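Local coordinates for 1-Cys peroxiredoxin (Vibrio vulnificus MO6-24/O, PDB 5K2I), which probably reduces hydrogen peroxide and related peroxides through a single peroxidatic cysteine, and is implicated in scavenging nitric oxide, at residues Leu13-Lys18 against Val22-Leu27; Ala51-Tyr56 against Lys83-Ala88. All coordinates share one frame; numbering follows the deposited sequence.

Contact 1: Leu13-Lys18 against Val22-Leu27; sequences LSQLTK and VHHPVL
Leu13 and Gln15 face His24 and Val22 in antiparallel hydrogen-bonded pairs that flank the non-hydrogen-bonded pair Ser14-His23, with the short strand axes 4.6 Å apart at closest and at 143° to each other. Four backbone bonds join the strands, and Val22 N to Gln15 O is the shortest at 2.8 Å.

The side chains of Leu13, Gln15, Val22 and His24 share one face. His24 NE2 donates to Gln15 OE1 at 2.9 Å, within the plane of the amide carbonyl. The bond is tilted from the imidazole plane, and amide and ring planes stand 42° apart. Gln15 holds CG anti to its backbone N (chi1 -175°) and stays extended, which carries OE1 across to the ring. This bond probably helps to set the rotation of the imidazole. In one of the two conformers of Val22, CG1 lies over a face of the same ring, off toward the rim.

This is a two-stranded beta hairpin near the N terminus of a peroxiredoxin of the thioredoxin clan. Its turn is tied by Thr17 OG1, which bonds Glu19 N.

Ser14 and His23 occupy the other face, where Ser14 CB lies against His23 ND1. Ser14 CA also gives a CA-H...O contact to Val22 O. Back on the first face, Leu13 CD1 meets Val26 CG1 at 3.7 Å, where the second strand gives way to helix 26-29. Both side chains reach Phe104 of helix 103-108.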
ATOM      1  N   LEU A  13     -21.726  13.186   9.629  1.00  9.52           N
ATOM      2  CA  LEU A  13     -20.399  13.556   9.135  1.00  9.28           C
ATOM      3  C   LEU A  13     -20.386  15.069   9.015  1.00  9.09           C
ATOM      4  O   LEU A  13     -21.419  15.658   8.708  1.00 11.02           O
ATOM      5  CB  LEU A  13     -20.102  12.891   7.797  1.00  9.10           C
ATOM      6  CG  LEU A  13     -19.922  11.376   7.803  1.00  8.33           C
ATOM      7  CD1 LEU A  13     -19.899  10.843   6.385  1.00 10.56           C
ATOM      8  CD2 LEU A  13     -18.648  10.986   8.550  1.00 10.89           C
ATOM      9  N   SER A  14     -19.245  15.701   9.267  1.00  8.88           N
ATOM     10  CA  SER A  14     -19.221  17.156   9.357  0.53  9.52           C
ATOM     11  C   SER A  14     -18.577  17.841   8.160  1.00 10.34           C
ATOM     12  O   SER A  14     -17.746  17.270   7.447  1.00  9.63           O
ATOM     13  CB  SER A  14     -18.511  17.598  10.640  0.53 11.17           C
ATOM     14  OG  SER A  14     -17.168  17.158  10.690  0.53 13.95           O
ATOM     15  N   GLN A  15     -18.991  19.081   7.946  1.00 10.08           N
ATOM     16  CA  GLN A  15     -18.491  19.892   6.858  1.00 10.80           C
ATOM     17  C   GLN A  15     -18.455  21.343   7.317  1.00 13.08           C
ATOM     18  O   GLN A  15     -19.375  21.799   7.993  1.00 13.78           O
ATOM     19  CB  GLN A  15     -19.379  19.735   5.627  1.00 14.59           C
ATOM     20  CG  GLN A  15     -18.859  20.466   4.405  1.00 16.45           C
ATOM     21  CD  GLN A  15     -19.921  20.638   3.340  1.00 17.40           C
ATOM     22  OE1 GLN A  15     -21.087  20.311   3.549  1.00 19.06           O
ATOM     23  NE2 GLN A  15     -19.520  21.160   2.185  1.00 23.95           N
ATOM     24  N   LEU A  16     -17.395  22.061   6.958  1.00 10.54           N
ATOM     25  CA  LEU A  16     -17.314  23.497   7.214  1.00 12.00           C
ATOM     26  C   LEU A  16     -17.964  24.239   6.061  1.00 14.42           C
ATOM     27  O   LEU A  16     -17.584  24.041   4.904  1.00 16.77           O
ATOM     28  CB  LEU A  16     -15.859  23.938   7.380  1.00 14.36           C
ATOM     29  CG  LEU A  16     -15.670  25.396   7.787  1.00 19.28           C
ATOM     30  CD1 LEU A  16     -16.087  25.585   9.241  1.00 19.35           C
ATOM     31  CD2 LEU A  16     -14.232  25.816   7.573  1.00 23.04           C
ATOM     32  N   THR A  17     -18.954  25.076   6.366  1.00 14.59           N
ATOM     33  CA  THR A  17     -19.601  25.919   5.362  1.00 15.02           C
ATOM     34  C   THR A  17     -19.531  27.380   5.815  1.00 16.68           C
ATOM     35  O   THR A  17     -18.960  27.671   6.854  1.00 15.72           O
ATOM     36  CB  THR A  17     -21.064  25.531   5.139  1.00 17.76           C
ATOM     37  OG1 THR A  17     -21.829  25.892   6.297  1.00 17.07           O
ATOM     38  CG2 THR A  17     -21.188  24.031   4.894  1.00 20.28           C
ATOM     39  N   LYS A  18     -20.104  28.304   5.048  1.00 18.10           N
ATOM     40  CA  LYS A  18     -20.086  29.710   5.470  1.00 21.14           C
ATOM     41  C   LYS A  18     -20.887  29.893   6.764  1.00 21.60           C
ATOM     42  O   LYS A  18     -20.695  30.864   7.503  1.00 21.19           O
ATOM     43  CB  LYS A  18     -20.632  30.624   4.372  1.00 29.04           C
ATOM     44  CG  LYS A  18     -22.084  30.374   4.030  1.00 31.66           C
ATOM     45  CD  LYS A  18     -22.564  31.296   2.918  1.00 32.63           C
ATOM     46  CE  LYS A  18     -24.014  30.998   2.558  1.00 38.35           C
ATOM     47  NZ  LYS A  18     -24.506  31.863   1.451  1.00 43.15           N
ATOM     48  N   VAL A  22     -21.277  22.234  10.034  1.00 14.34           N
ATOM     49  CA  VAL A  22     -22.549  21.575   9.814  0.79 12.64           C
ATOM     50  C   VAL A  22     -22.366  20.077  10.029  1.00 14.39           C
ATOM     51  O   VAL A  22     -21.403  19.498   9.528  1.00 14.65           O
ATOM     52  CB  VAL A  22     -23.084  21.844   8.403  0.79 15.06           C
ATOM     53  CG1 VAL A  22     -24.326  21.006   8.127  0.79 15.61           C
ATOM     54  CG2 VAL A  22     -23.377  23.332   8.235  0.79 15.94           C
ATOM     55  N   HIS A  23     -23.262  19.462  10.787  1.00 13.42           N
ATOM     56  CA  HIS A  23     -23.220  18.032  11.024  1.00 10.52           C
ATOM     57  C   HIS A  23     -24.346  17.350  10.284  1.00 14.01           C
ATOM     58  O   HIS A  23     -25.491  17.356  10.740  1.00 18.38           O
ATOM     59  CB  HIS A  23     -23.310  17.745  12.516  1.00 13.71           C
ATOM     60  CG  HIS A  23     -22.246  18.428  13.301  1.00 14.27           C
ATOM     61  ND1 HIS A  23     -20.956  17.957  13.347  1.00 15.57           N
ATOM     62  CD2 HIS A  23     -22.262  19.575  14.018  1.00 18.72           C
ATOM     63  CE1 HIS A  23     -20.224  18.769  14.091  1.00 19.87           C
ATOM     64  NE2 HIS A  23     -20.992  19.760  14.507  1.00 17.07           N
ATOM     65  N   HIS A  24     -24.027  16.791   9.126  1.00 12.56           N
ATOM     66  CA  HIS A  24     -25.030  16.132   8.290  1.00 12.38           C
ATOM     67  C   HIS A  24     -25.383  14.746   8.799  1.00 12.05           C
ATOM     68  O   HIS A  24     -24.511  13.888   8.854  1.00 12.06           O
ATOM     69  CB  HIS A  24     -24.527  15.966   6.851  1.00 12.61           C
ATOM     70  CG  HIS A  24     -24.067  17.233   6.195  1.00 14.31           C
ATOM     71  ND1 HIS A  24     -24.940  18.170   5.690  1.00 19.99           N
ATOM     72  CD2 HIS A  24     -22.821  17.686   5.918  1.00 15.54           C
ATOM     73  CE1 HIS A  24     -24.251  19.157   5.144  1.00 17.90           C
ATOM     74  NE2 HIS A  24     -22.965  18.890   5.270  1.00 17.43           N
ATOM     75  N   PRO A  25     -26.655  14.504   9.156  1.00 10.52           N
ATOM     76  CA  PRO A  25     -27.059  13.100   9.270  1.00  9.25           C
ATOM     77  C   PRO A  25     -26.889  12.451   7.905  1.00 10.41           C
ATOM     78  O   PRO A  25     -27.464  12.931   6.928  1.00 10.81           O
ATOM     79  CB  PRO A  25     -28.536  13.181   9.679  1.00 10.95           C
ATOM     80  CG  PRO A  25     -28.681  14.578  10.271  1.00 12.75           C
ATOM     81  CD  PRO A  25     -27.769  15.424   9.438  1.00 14.17           C
ATOM     82  N   VAL A  26     -26.091  11.395   7.814  1.00 10.35           N
ATOM     83  CA  VAL A  26     -25.822  10.812   6.510  1.00  9.71           C
ATOM     84  C   VAL A  26     -27.101  10.292   5.862  1.00  9.05           C
ATOM     85  O   VAL A  26     -27.214  10.283   4.637  1.00 10.69           O
ATOM     86  CB  VAL A  26     -24.763   9.672   6.574  1.00 10.53           C
ATOM     87  CG1 VAL A  26     -23.432  10.199   7.108  1.00 11.11           C
ATOM     88  CG2 VAL A  26     -25.243   8.501   7.419  1.00  9.54           C
ATOM     89  N   LEU A  27     -28.073   9.861   6.664  1.00  8.10           N
ATOM     90  CA  LEU A  27     -29.309   9.331   6.094  1.00  8.60           C
ATOM     91  C   LEU A  27     -30.200  10.434   5.532  1.00 11.30           C
ATOM     92  O   LEU A  27     -31.093  10.161   4.726  1.00 13.81           O
ATOM     93  CB  LEU A  27     -30.070   8.488   7.121  1.00  9.56           C
ATOM     94  CG  LEU A  27     -29.297   7.235   7.554  1.00  9.26           C
ATOM     95  CD1 LEU A  27     -30.121   6.436   8.561  1.00 11.91           C
ATOM     96  CD2 LEU A  27     -28.959   6.367   6.354  1.00 10.32           C
TER

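Contact 2: Ala51-Tyr56 against Lys83-Ala88; sequences AHLPGY and KAWGEA
Leu53 and Trp85 make the main apolar contact between the start of helix 53-65 and the last turns of helix 79-88. It is a CH-pi contact. The methyl CD2 of Leu53 sits over the six-membered ring of Trp85, 3.6 Å from its centroid and only 6° off the ring normal. All six ring carbons therefore lie at similar distances from the methyl, with Trp85 CE2 at 3.7 Å from Leu53 CD2. The two side chains approach from opposite directions. With chi1 of Trp85 at -171°, the indole points away from the backbone N and out from its helix, toward the other segment. Leu53 CB adds a looser contact with Trp85 CZ2.

The second interaction is between rings, edge to edge. His52 ND1 lies 3.6 Å from Trp85 CZ2, near the planes of both rings. Trp85 CH2 is a little farther from the same nitrogen, at 3.9 Å. It is a close approach at the rims of both rings. A further support of the imidazole is local: Pro54 CD lies over the centre of one ring face, 3.4 Å above its plane. The imidazole thus has the proline on a face and the indole at its rim.

The two segments share no hydrogen bond. His52 is the N-cap residue of helix 53-65, and its O accepts from Tyr56 N.

All three touching residues are buried. Beneath the two helices runs the mixed sheet of this thioredoxin-like fold: His52 and Trp85 both reach Val40 of strand 34-40, while Leu53 and Trp85 both reach Met96 of strand 95-98. One turn further along helix 53-65, Tyr56 touches Ala150 and Ile153 of helix 150-156.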
ATOM      1  N   ALA A  51      -7.529   5.142  -6.646  1.00 12.99           N
ATOM      2  CA  ALA A  51      -8.410   4.626  -5.596  1.00 13.87           C
ATOM      3  C   ALA A  51      -8.865   5.699  -4.609  1.00 15.78           C
ATOM      4  O   ALA A  51      -9.638   5.405  -3.687  1.00 15.78           O
ATOM      5  CB  ALA A  51      -7.726   3.489  -4.852  1.00 14.49           C
ATOM      6  N   HIS A  52      -8.400   6.936  -4.776  1.00 12.92           N
ATOM      7  CA  HIS A  52      -8.931   8.003  -3.935  1.00 14.44           C
ATOM      8  C   HIS A  52      -9.135   9.290  -4.734  1.00 13.18           C
ATOM      9  O   HIS A  52      -9.535   9.234  -5.893  1.00 11.51           O
ATOM     10  CB  HIS A  52      -8.052   8.209  -2.686  1.00 13.61           C
ATOM     11  CG  HIS A  52      -6.735   8.870  -2.948  1.00 13.47           C
ATOM     12  ND1 HIS A  52      -6.339  10.021  -2.300  1.00 16.28           N
ATOM     13  CD2 HIS A  52      -5.724   8.543  -3.789  1.00 13.19           C
ATOM     14  CE1 HIS A  52      -5.141  10.374  -2.730  1.00 16.00           C
ATOM     15  NE2 HIS A  52      -4.750   9.499  -3.640  1.00 12.03           N
ATOM     16  N   LEU A  53      -8.920  10.439  -4.113  1.00 13.17           N
ATOM     17  CA  LEU A  53      -9.389  11.700  -4.674  1.00 13.10           C
ATOM     18  C   LEU A  53      -9.063  11.904  -6.175  1.00 13.76           C
ATOM     19  O   LEU A  53      -9.978  12.174  -6.957  1.00 14.88           O
ATOM     20  CB  LEU A  53      -8.852  12.860  -3.827  1.00 18.14           C
ATOM     21  CG  LEU A  53      -9.666  14.151  -3.719  1.00 18.28           C
ATOM     22  CD1 LEU A  53     -11.171  13.913  -3.703  1.00 14.83           C
ATOM     23  CD2 LEU A  53      -9.233  14.900  -2.475  1.00 14.87           C
ATOM     24  N   PRO A  54      -7.790  11.748  -6.597  1.00 14.29           N
ATOM     25  CA  PRO A  54      -7.520  11.969  -8.026  1.00 15.00           C
ATOM     26  C   PRO A  54      -8.346  11.077  -8.943  1.00 14.63           C
ATOM     27  O   PRO A  54      -8.843  11.548  -9.967  1.00 14.70           O
ATOM     28  CB  PRO A  54      -6.029  11.637  -8.156  1.00 14.91           C
ATOM     29  CG  PRO A  54      -5.477  11.878  -6.812  1.00 16.26           C
ATOM     30  CD  PRO A  54      -6.546  11.459  -5.854  1.00 15.14           C
ATOM     31  N   GLY A  55      -8.505   9.811  -8.564  1.00 12.23           N
ATOM     32  CA  GLY A  55      -9.273   8.862  -9.349  1.00 11.94           C
ATOM     33  C   GLY A  55     -10.739   9.222  -9.485  1.00  9.70           C
ATOM     34  O   GLY A  55     -11.330   9.071 -10.561  1.00 11.50           O
ATOM     35  N   TYR A  56     -11.337   9.704  -8.403  1.00 12.01           N
ATOM     36  CA  TYR A  56     -12.744  10.077  -8.449  1.00 10.14           C
ATOM     37  C   TYR A  56     -12.937  11.432  -9.106  1.00 11.19           C
ATOM     38  O   TYR A  56     -13.964  11.664  -9.733  1.00 11.79           O
ATOM     39  CB  TYR A  56     -13.364  10.029  -7.033  1.00 10.64           C
ATOM     40  CG  TYR A  56     -13.513   8.591  -6.588  1.00  9.96           C
ATOM     41  CD1 TYR A  56     -14.635   7.844  -6.934  1.00  9.15           C
ATOM     42  CD2 TYR A  56     -12.496   7.954  -5.888  1.00 10.63           C
ATOM     43  CE1 TYR A  56     -14.745   6.510  -6.576  1.00  9.33           C
ATOM     44  CE2 TYR A  56     -12.607   6.606  -5.522  1.00 10.03           C
ATOM     45  CZ  TYR A  56     -13.741   5.910  -5.858  1.00  9.76           C
ATOM     46  OH  TYR A  56     -13.870   4.587  -5.518  1.00 11.93           O
ATOM     47  N   LYS A  83     -11.490  20.258   4.282  1.00  8.79           N
ATOM     48  CA  LYS A  83     -11.676  21.386   3.386  1.00 10.48           C
ATOM     49  C   LYS A  83     -10.361  21.759   2.702  1.00  9.10           C
ATOM     50  O   LYS A  83     -10.330  21.970   1.493  1.00 10.94           O
ATOM     51  CB  LYS A  83     -12.244  22.580   4.152  1.00 11.70           C
ATOM     52  CG  LYS A  83     -12.467  23.814   3.291  1.00 14.78           C
ATOM     53  CD  LYS A  83     -13.237  24.870   4.073  1.00 19.07           C
ATOM     54  CE  LYS A  83     -13.540  26.081   3.209  1.00 25.41           C
ATOM     55  NZ  LYS A  83     -12.276  26.755   2.816  1.00 36.10           N
ATOM     56  N   ALA A  84      -9.277  21.796   3.471  1.00  7.88           N
ATOM     57  CA  ALA A  84      -7.973  22.150   2.922  1.00 10.16           C
ATOM     58  C   ALA A  84      -7.532  21.129   1.881  1.00 10.58           C
ATOM     59  O   ALA A  84      -6.956  21.476   0.854  1.00 13.07           O
ATOM     60  CB  ALA A  84      -6.950  22.259   4.022  1.00 11.38           C
ATOM     61  N   TRP A  85      -7.825  19.860   2.137  1.00  8.81           N
ATOM     62  CA  TRP A  85      -7.403  18.800   1.232  1.00  9.62           C
ATOM     63  C   TRP A  85      -8.158  18.871  -0.092  1.00 10.43           C
ATOM     64  O   TRP A  85      -7.565  18.734  -1.171  1.00 11.14           O
ATOM     65  CB  TRP A  85      -7.613  17.440   1.891  1.00  9.10           C
ATOM     66  CG  TRP A  85      -7.026  16.278   1.135  1.00 10.72           C
ATOM     67  CD1 TRP A  85      -5.833  16.241   0.455  1.00 10.71           C
ATOM     68  CD2 TRP A  85      -7.609  14.981   0.991  1.00  9.41           C
ATOM     69  NE1 TRP A  85      -5.645  14.995  -0.093  1.00 10.73           N
ATOM     70  CE2 TRP A  85      -6.723  14.202   0.213  1.00 10.34           C
ATOM     71  CE3 TRP A  85      -8.802  14.405   1.444  1.00  9.10           C
ATOM     72  CZ2 TRP A  85      -6.989  12.867  -0.124  1.00  9.99           C
ATOM     73  CZ3 TRP A  85      -9.066  13.075   1.113  1.00  9.71           C
ATOM     74  CH2 TRP A  85      -8.168  12.328   0.325  1.00 11.68           C
ATOM     75  N   GLY A  86      -9.467  19.096  -0.016  1.00 10.29           N
ATOM     76  CA  GLY A  86     -10.249  19.291  -1.228  1.00 10.81           C
ATOM     77  C   GLY A  86      -9.748  20.469  -2.059  1.00 11.93           C
ATOM     78  O   GLY A  86      -9.663  20.383  -3.284  1.00 13.88           O
ATOM     79  N   GLU A  87      -9.406  21.566  -1.391  1.00 10.61           N
ATOM     80  CA  GLU A  87      -8.875  22.742  -2.090  1.00 11.70           C
ATOM     81  C   GLU A  87      -7.528  22.434  -2.758  1.00 12.00           C
ATOM     82  O   GLU A  87      -7.311  22.807  -3.914  1.00 15.67           O
ATOM     83  CB  GLU A  87      -8.754  23.926  -1.122  1.00 13.58           C
ATOM     84  CG  GLU A  87     -10.106  24.526  -0.770  1.00 17.60           C
ATOM     85  CD  GLU A  87     -10.074  25.425   0.451  1.00 24.91           C
ATOM     86  OE1 GLU A  87      -9.002  25.550   1.080  1.00 28.59           O
ATOM     87  OE2 GLU A  87     -11.133  26.001   0.781  1.00 30.07           O
ATOM     88  N   ALA A  88      -6.643  21.733  -2.048  1.00 12.09           N
ATOM     89  CA  ALA A  88      -5.331  21.380  -2.593  1.00 14.14           C
ATOM     90  C   ALA A  88      -5.432  20.480  -3.822  1.00 15.87           C
ATOM     91  O   ALA A  88      -4.569  20.524  -4.706  1.00 18.69           O
ATOM     92  CB  ALA A  88      -4.487  20.705  -1.524  1.00 14.22           C
TER

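In the fold
From the N terminus, the chain first forms contact 1, where strand 20-25 turns back on strand 12-17 in a tight hairpin, with three residues between the segments. Strand 34-40 then enters the mixed sheet. Contact 2 opens at the start of helix 53-65 and closes at helix 79-88, after strand 70-75 has joined strand 34-40 in parallel. Its loop holds 26 residues. The two contacts follow in series and neither nest nor cross. Their centres are 18 Å apart, but helix 79-88 links them: Leu16 CD2 packs on Lys83 CD at 3.8 Å. A backbone bond between Ser14 and Ala98 also attaches the hairpin to strand 95-98 of the mixed sheet.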